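Local coordinates for FAD-dependent oxidoreductase (Actinomadura kijaniata, PDB 3M9V), which is a flavin-dependent enzyme of the acyl-CoA dehydrogenase family that acts in D-kijanose biosynthesis and binds dTDP, probably as part of a nucleotide-linked sugar substrate, at residues 255-260 with 338-343; 387-390 with 396-399. One frame throughout, in Å; residues are numbered along the deposited sequence.

Contact 1: residues 255-260 with 338-343. With TYD (thymidine-5'-diphosphate), chain B.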
ATOM      1  N   GLY A 255     -29.982 -14.172   4.949  1.00 20.11           N
ATOM      2  CA  GLY A 255     -30.764 -13.646   3.836  1.00 21.13           C
ATOM      3  C   GLY A 255     -30.114 -12.401   3.247  1.00 23.49           C
ATOM      4  O   GLY A 255     -30.120 -12.201   2.029  1.00 19.87           O
ATOM      5  N   GLN A 256     -29.543 -11.557   4.105  1.00 21.22           N
ATOM      6  CA  GLN A 256     -28.847 -10.386   3.592  1.00 20.98           C
ATOM      7  C   GLN A 256     -27.616 -10.757   2.790  1.00 20.60           C
ATOM      8  O   GLN A 256     -27.187 -10.029   1.884  1.00 17.98           O
ATOM      9  CB  GLN A 256     -28.462  -9.463   4.741  1.00 21.40           C
ATOM     10  CG  GLN A 256     -29.697  -8.864   5.366  1.00 23.40           C
ATOM     11  CD  GLN A 256     -29.382  -8.271   6.709  1.00 35.13           C
ATOM     12  OE1 GLN A 256     -28.241  -7.913   7.002  1.00 34.89           O
ATOM     13  NE2 GLN A 256     -30.399  -8.175   7.550  1.00 39.96           N
ATOM     14  N   THR A 257     -27.050 -11.913   3.118  1.00 19.45           N
ATOM     15  CA  THR A 257     -25.881 -12.341   2.373  1.00 16.75           C
ATOM     16  C   THR A 257     -26.329 -12.835   1.003  1.00 17.95           C
ATOM     17  O   THR A 257     -25.795 -12.436  -0.042  1.00 17.78           O
ATOM     18  CB  THR A 257     -25.098 -13.408   3.167  1.00 17.27           C
ATOM     19  OG1 THR A 257     -24.593 -12.804   4.361  1.00 15.59           O
ATOM     20  CG2 THR A 257     -23.925 -13.917   2.320  1.00 14.87           C
ATOM     21  N   VAL A 258     -27.318 -13.727   1.004  1.00 19.55           N
ATOM     22  CA  VAL A 258     -27.858 -14.244  -0.242  1.00 17.59           C
ATOM     23  C   VAL A 258     -28.261 -13.061  -1.137  1.00 20.18           C
ATOM     24  O   VAL A 258     -27.986 -13.050  -2.343  1.00 15.53           O
ATOM     25  CB  VAL A 258     -29.008 -15.254   0.009  1.00 18.98           C
ATOM     26  CG1 VAL A 258     -29.694 -15.634  -1.307  1.00 16.50           C
ATOM     27  CG2 VAL A 258     -28.493 -16.559   0.669  1.00 15.95           C
ATOM     28  N   SER A 259     -28.919 -12.065  -0.548  1.00 18.29           N
ATOM     29  CA  SER A 259     -29.330 -10.887  -1.296  1.00 21.15           C
ATOM     30  C   SER A 259     -28.237 -10.087  -1.986  1.00 20.99           C
ATOM     31  O   SER A 259     -28.558  -9.377  -2.937  1.00 19.47           O
ATOM     32  CB  SER A 259     -29.999  -9.874  -0.349  1.00 21.45           C
ATOM     33  OG  SER A 259     -31.247 -10.428   0.012  1.00 31.35           O
ATOM     34  N   SER A 260     -26.998 -10.107  -1.491  1.00 19.00           N
ATOM     35  CA  SER A 260     -26.024  -9.132  -1.965  1.00 17.36           C
ATOM     36  C   SER A 260     -24.669  -9.671  -2.380  1.00 17.13           C
ATOM     37  O   SER A 260     -23.946  -8.991  -3.107  1.00 17.53           O
ATOM     38  CB  SER A 260     -25.734  -8.108  -0.856  1.00 20.36           C
ATOM     39  OG  SER A 260     -26.851  -7.237  -0.786  1.00 25.58           O
ATOM     40  N   ARG A 338     -19.776 -13.043   7.678  1.00 20.90           N
ATOM     41  CA  ARG A 338     -18.336 -12.923   7.850  1.00 21.40           C
ATOM     42  C   ARG A 338     -17.579 -13.289   6.563  1.00 20.26           C
ATOM     43  O   ARG A 338     -16.698 -12.550   6.151  1.00 17.54           O
ATOM     44  CB  ARG A 338     -17.887 -13.853   8.984  1.00 21.41           C
ATOM     45  CG  ARG A 338     -16.362 -13.824   9.200  1.00 24.59           C
ATOM     46  CD  ARG A 338     -16.005 -12.667  10.121  1.00 30.99           C
ATOM     47  NE  ARG A 338     -14.683 -12.713  10.765  1.00 33.75           N
ATOM     48  CZ  ARG A 338     -14.419 -13.335  11.908  1.00 30.79           C
ATOM     49  NH1 ARG A 338     -15.364 -14.019  12.533  1.00 26.56           N
ATOM     50  NH2 ARG A 338     -13.202 -13.296  12.428  1.00 22.77           N
ATOM     51  N   HIS A 339     -17.882 -14.411   5.922  1.00 18.40           N
ATOM     52  CA  HIS A 339     -17.325 -14.647   4.592  1.00 19.24           C
ATOM     53  C   HIS A 339     -17.590 -13.496   3.630  1.00 18.73           C
ATOM     54  O   HIS A 339     -16.645 -13.085   2.961  1.00 17.12           O
ATOM     55  CB  HIS A 339     -17.872 -15.903   3.910  1.00 16.10           C
ATOM     56  CG  HIS A 339     -17.307 -17.181   4.456  1.00 20.98           C
ATOM     57  ND1 HIS A 339     -16.097 -17.701   4.043  1.00 17.03           N
ATOM     58  CD2 HIS A 339     -17.793 -18.044   5.383  1.00 20.67           C
ATOM     59  CE1 HIS A 339     -15.879 -18.850   4.663  1.00 21.87           C
ATOM     60  NE2 HIS A 339     -16.882 -19.069   5.497  1.00 22.13           N
ATOM     61  N   PHE A 340     -18.836 -13.017   3.545  1.00 17.63           N
ATOM     62  CA  PHE A 340     -19.236 -11.896   2.680  1.00 15.78           C
ATOM     63  C   PHE A 340     -18.381 -10.674   3.014  1.00 15.12           C
ATOM     64  O   PHE A 340     -17.736 -10.073   2.143  1.00 13.11           O
ATOM     65  CB  PHE A 340     -20.743 -11.611   2.834  1.00 12.14           C
ATOM     66  CG  PHE A 340     -21.314 -10.504   1.974  1.00 18.66           C
ATOM     67  CD1 PHE A 340     -20.634  -9.955   0.881  1.00 16.41           C
ATOM     68  CD2 PHE A 340     -22.573  -9.979   2.290  1.00 20.14           C
ATOM     69  CE1 PHE A 340     -21.207  -8.932   0.094  1.00 15.48           C
ATOM     70  CE2 PHE A 340     -23.133  -8.910   1.557  1.00 17.79           C
ATOM     71  CZ  PHE A 340     -22.442  -8.391   0.443  1.00 14.85           C
ATOM     72  N   GLN A 341     -18.400 -10.253   4.275  1.00 13.94           N
ATOM     73  CA  GLN A 341     -17.700  -9.010   4.583  1.00 13.22           C
ATOM     74  C   GLN A 341     -16.162  -9.025   4.477  1.00 14.65           C
ATOM     75  O   GLN A 341     -15.554  -8.017   4.115  1.00 12.63           O
ATOM     76  CB  GLN A 341     -18.192  -8.385   5.888  1.00 14.76           C
ATOM     77  CG  GLN A 341     -19.729  -8.219   5.849  1.00 12.97           C
ATOM     78  CD  GLN A 341     -20.159  -7.171   4.829  1.00 18.99           C
ATOM     79  OE1 GLN A 341     -19.541  -6.103   4.723  1.00 17.64           O
ATOM     80  NE2 GLN A 341     -21.245  -7.450   4.103  1.00 14.39           N
ATOM     81  N   CYS A 342     -15.528 -10.135   4.831  1.00 11.12           N
ATOM     82  CA  CYS A 342     -14.082 -10.262   4.678  1.00 15.70           C
ATOM     83  C   CYS A 342     -13.744 -10.058   3.196  1.00 14.03           C
ATOM     84  O   CYS A 342     -12.840  -9.301   2.865  1.00 17.33           O
ATOM     85  CB  CYS A 342     -13.624 -11.678   5.070  1.00 11.89           C
ATOM     86  SG  CYS A 342     -13.493 -11.762   6.862  1.00 20.20           S
ATOM     87  N   ALA A 343     -14.474 -10.759   2.340  1.00 12.91           N
ATOM     88  CA  ALA A 343     -14.224 -10.706   0.886  1.00 15.70           C
ATOM     89  C   ALA A 343     -14.550  -9.343   0.284  1.00 14.11           C
ATOM     90  O   ALA A 343     -13.831  -8.852  -0.587  1.00 15.11           O
ATOM     91  CB  ALA A 343     -14.989 -11.811   0.131  1.00 11.19           C
TER
HETATM   92  PA  TYD B 901     -33.180  -9.405   2.880  1.00 58.48           P
HETATM   93  O1A TYD B 901     -34.331  -8.500   2.482  1.00 60.80           O
HETATM   94  O2A TYD B 901     -31.775  -9.147   2.365  1.00 62.40           O
HETATM   95  O3A TYD B 901     -33.139  -9.533   4.480  1.00 63.19           O
HETATM   96  PB  TYD B 901     -33.866  -8.374   5.325  1.00 70.29           P
HETATM   97  O1B TYD B 901     -33.501  -7.103   4.581  1.00 71.46           O
HETATM   98  O2B TYD B 901     -33.120  -8.559   6.631  1.00 71.57           O
HETATM   99  O3B TYD B 901     -35.321  -8.803   5.292  1.00 70.58           O
HETATM  100  O5' TYD B 901     -33.548 -10.959   2.653  1.00 55.06           O
HETATM  101  C5' TYD B 901     -34.579 -11.630   3.374  1.00 43.96           C
HETATM  102  C4' TYD B 901     -34.846 -12.739   2.365  1.00 41.60           C
HETATM  103  O4' TYD B 901     -33.759 -13.656   2.324  1.00 31.81           O
HETATM  104  C3' TYD B 901     -36.095 -13.557   2.635  1.00 38.68           C
HETATM  105  O3' TYD B 901     -36.910 -13.200   1.517  1.00 44.05           O
HETATM  106  C2' TYD B 901     -35.666 -14.997   2.404  1.00 37.02           C
HETATM  107  C1' TYD B 901     -34.203 -14.968   1.970  1.00 33.08           C
HETATM  108  N1  TYD B 901     -33.416 -15.945   2.736  1.00 26.06           N
HETATM  109  C2  TYD B 901     -32.627 -16.818   2.113  1.00 27.73           C
HETATM  110  O2  TYD B 901     -32.572 -16.811   0.860  1.00 26.90           O
HETATM  111  N3  TYD B 901     -31.916 -17.709   2.839  1.00 27.04           N
HETATM  112  C4  TYD B 901     -31.978 -17.720   4.192  1.00 29.74           C
HETATM  113  O4  TYD B 901     -31.307 -18.553   4.837  1.00 30.15           O
HETATM  114  C5  TYD B 901     -32.798 -16.819   4.849  1.00 28.48           C
HETATM  115  C5M TYD B 901     -32.947 -16.758   6.346  1.00 27.73           C
HETATM  116  C6  TYD B 901     -33.516 -15.922   4.070  1.00 29.04           C

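Contact 2: residues 387-390 with 396-399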
ATOM      1  N   GLN A 387     -24.416  -1.034   0.868  1.00 34.98           N
ATOM      2  CA  GLN A 387     -24.543  -1.661   2.173  1.00 35.16           C
ATOM      3  C   GLN A 387     -25.167  -3.017   1.865  1.00 34.57           C
ATOM      4  O   GLN A 387     -25.914  -3.134   0.898  1.00 34.31           O
ATOM      5  CB  GLN A 387     -25.454  -0.808   3.066  1.00 35.79           C
ATOM      6  CG  GLN A 387     -24.731   0.313   3.855  1.00 37.76           C
ATOM      7  CD  GLN A 387     -23.613  -0.222   4.758  1.00 47.68           C
ATOM      8  OE1 GLN A 387     -23.248  -1.401   4.663  1.00 55.69           O
ATOM      9  NE2 GLN A 387     -23.049   0.629   5.618  1.00 41.39           N
ATOM     10  N   PRO A 388     -24.864  -4.054   2.661  1.00 32.02           N
ATOM     11  CA  PRO A 388     -23.950  -4.021   3.789  1.00 29.68           C
ATOM     12  C   PRO A 388     -22.541  -4.496   3.430  1.00 26.22           C
ATOM     13  O   PRO A 388     -22.399  -5.290   2.512  1.00 22.70           O
ATOM     14  CB  PRO A 388     -24.607  -5.019   4.749  1.00 30.79           C
ATOM     15  CG  PRO A 388     -25.316  -6.009   3.862  1.00 30.33           C
ATOM     16  CD  PRO A 388     -25.540  -5.359   2.529  1.00 32.61           C
ATOM     17  N   TYR A 389     -21.500  -4.027   4.117  1.00 24.22           N
ATOM     18  CA  TYR A 389     -21.506  -2.766   4.847  1.00 24.55           C
ATOM     19  C   TYR A 389     -20.503  -1.863   4.144  1.00 21.52           C
ATOM     20  O   TYR A 389     -19.504  -2.342   3.595  1.00 22.37           O
ATOM     21  CB  TYR A 389     -21.028  -2.988   6.283  1.00 23.65           C
ATOM     22  CG  TYR A 389     -21.952  -3.908   7.056  1.00 28.99           C
ATOM     23  CD1 TYR A 389     -23.276  -3.560   7.344  1.00 33.29           C
ATOM     24  CD2 TYR A 389     -21.493  -5.149   7.469  1.00 26.75           C
ATOM     25  CE1 TYR A 389     -24.123  -4.431   8.036  1.00 35.81           C
ATOM     26  CE2 TYR A 389     -22.310  -6.005   8.158  1.00 30.33           C
ATOM     27  CZ  TYR A 389     -23.611  -5.660   8.439  1.00 36.82           C
ATOM     28  OH  TYR A 389     -24.303  -6.639   9.126  1.00 35.68           O
ATOM     29  N   ALA A 390     -20.737  -0.559   4.192  1.00 19.19           N
ATOM     30  CA  ALA A 390     -19.699   0.370   3.763  1.00 20.59           C
ATOM     31  C   ALA A 390     -18.506   0.265   4.726  1.00 21.08           C
ATOM     32  O   ALA A 390     -18.682  -0.186   5.864  1.00 20.29           O
ATOM     33  CB  ALA A 390     -20.261   1.798   3.746  1.00 20.93           C
ATOM     34  N   ASP A 396     -16.568  -2.037  12.100  1.00 15.10           N
ATOM     35  CA  ASP A 396     -17.193  -2.320  13.414  1.00 17.89           C
ATOM     36  C   ASP A 396     -17.729  -3.747  13.447  1.00 17.62           C
ATOM     37  O   ASP A 396     -17.607  -4.405  14.468  1.00 17.45           O
ATOM     38  CB  ASP A 396     -18.439  -1.454  13.691  1.00 17.71           C
ATOM     39  CG  ASP A 396     -18.106  -0.006  13.968  1.00 22.38           C
ATOM     40  OD1 ASP A 396     -16.955   0.313  14.347  1.00 20.47           O
ATOM     41  OD2 ASP A 396     -19.008   0.820  13.739  1.00 24.78           O
ATOM     42  N   PHE A 397     -18.339  -4.215  12.358  1.00 18.24           N
ATOM     43  CA  PHE A 397     -18.832  -5.590  12.285  1.00 18.73           C
ATOM     44  C   PHE A 397     -17.708  -6.627  12.430  1.00 21.49           C
ATOM     45  O   PHE A 397     -17.772  -7.533  13.282  1.00 19.89           O
ATOM     46  CB  PHE A 397     -19.563  -5.840  10.949  1.00 18.40           C
ATOM     47  CG  PHE A 397     -19.946  -7.290  10.735  1.00 21.35           C
ATOM     48  CD1 PHE A 397     -20.990  -7.862  11.451  1.00 21.90           C
ATOM     49  CD2 PHE A 397     -19.243  -8.093   9.855  1.00 15.90           C
ATOM     50  CE1 PHE A 397     -21.322  -9.192  11.282  1.00 21.10           C
ATOM     51  CE2 PHE A 397     -19.556  -9.438   9.677  1.00 18.89           C
ATOM     52  CZ  PHE A 397     -20.596  -9.985  10.393  1.00 21.74           C
ATOM     53  N   LEU A 398     -16.703  -6.520  11.557  1.00 16.18           N
ATOM     54  CA  LEU A 398     -15.568  -7.436  11.622  1.00 18.87           C
ATOM     55  C   LEU A 398     -14.805  -7.424  12.937  1.00 16.26           C
ATOM     56  O   LEU A 398     -14.452  -8.490  13.425  1.00 17.80           O
ATOM     57  CB  LEU A 398     -14.570  -7.251  10.469  1.00 17.62           C
ATOM     58  CG  LEU A 398     -15.199  -7.588   9.110  1.00 20.03           C
ATOM     59  CD1 LEU A 398     -14.274  -7.143   7.974  1.00 21.15           C
ATOM     60  CD2 LEU A 398     -15.500  -9.040   8.905  1.00 13.77           C
ATOM     61  N   SER A 399     -14.486  -6.269  13.506  1.00 18.01           N
ATOM     62  CA  SER A 399     -13.719  -6.329  14.741  1.00 18.93           C
ATOM     63  C   SER A 399     -14.599  -6.865  15.872  1.00 20.52           C
ATOM     64  O   SER A 399     -14.091  -7.530  16.767  1.00 20.47           O
ATOM     65  CB  SER A 399     -13.131  -4.971  15.102  1.00 17.31           C
ATOM     66  OG  SER A 399     -14.198  -4.047  15.196  1.00 20.38           O
TER

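Contact 1: residues 255-260 with 338-343
The first torsion of Phe340 sets CG anti to the backbone N (chi1 -178°), and the ring reaches across to Thr257 and Ser260. Thr257 is turned so that its methyl, not its hydroxyl, lies opposite its own backbone N. This brings Thr257 CG2 to 4.0 Å from Phe340 CB, and the two side chains pass alongside one another, running opposite ways. Thr257 OG1 is hydrogen-bonded to Leu253 O, one turn back, and skirts the ring. Near the far end of the ring, Ser260 CB lies 3.6 Å from Phe340 CZ. Thr257 OG1 and Ser260 CB both approach the ring obliquely. One face of the ring carries Gln341 NE2, 3.3 Å above the plane and offset toward the rim.

The short helix segments have their axes 10.3 Å apart at 45°, and Phe340 bridges much of that gap by apolar contact. On the nucleotide side, Gln256 and Ser259 reach the diphosphate. Gln256 is extended beyond CG, and its NE2 donates a nearly straight bond to TYD O2B (2.9 Å, 165°). Ser259 OG is 2.7 Å from TYD O2A. Gly255 CA lies 3.4 Å from TYD O4', so the backbone packs close to the sugar. Shortened to an alanine, Gln256 would probably leave the terminal phosphate oxygen O2B without this amide donor. Arg332 and Glu115 also bond the ligand.

Helix 253-260 is packed further by Val258, which touches helices 96-118 and 291-323. On helix 329-362, Arg338 rests on helix 391-402 and forms a salt bridge with Asp301 of the second subunit.

Contact 2: residues 387-390 with 396-399
Tyr389 CE2 lies over one face of the Phe397 ring, 3.7 Å above its plane and offset toward the rim. The rings meet obliquely, with centroids 5.4 Å apart. The closest atoms are Tyr389 CE2 and Phe397 CG, at 3.7 Å. Phe397 CB adds to the contact at 3.9 Å from Tyr389 CE2. One face of the Tyr389 ring also carries Pro388 CB, 3.2 Å above the plane toward the rim.

Phe397 has CG anti to its backbone N (chi1 173°), which carries the ring off the helix to meet Tyr389 of the loop. As whole side chains the two run roughly perpendicular, while their ring planes are inclined at only 44°. The contact is apolar and lies near the surface. The backbone of Tyr389 is anchored separately, with its O accepting a bond from Lys344 NZ. Phe397 also packs on Met337 and Gln341 of helix 329-362. Asp396 OD2 is bonded to Gln290 NE2 of the third subunit.

Ala390 is the N-cap of helix 391-402, so this is a loop folded against the helix that it leads into. Gln387 in the same loop belongs to the FMN site, which holds no flavin in this chain; the aromatic pair thus packs a flavin-site loop against the helix that follows it.

Overall arrangement
Contacts 1 and 2 follow one another along the chain, and their centres are about 10 Å apart. Gln341 joins them. Its OE1 probably accepts a bond from Tyr389 N at 2.9 Å, and its NE2 probably donates to Pro388 O, also at 2.9 Å. This amide therefore appears to fasten loop 387-390 to helix 329-362. Phe340 CZ packs 3.7 Å from Pro388 O. Contact 1 borders the dTDP pocket directly. Contact 2 stands further back: the nearest atoms of the Tyr389 side chain and the nucleotide are about 9 Å apart, and those of the Tyr389 and Gln256 side chains about 5 Å. Both contacts also touch the second subunit.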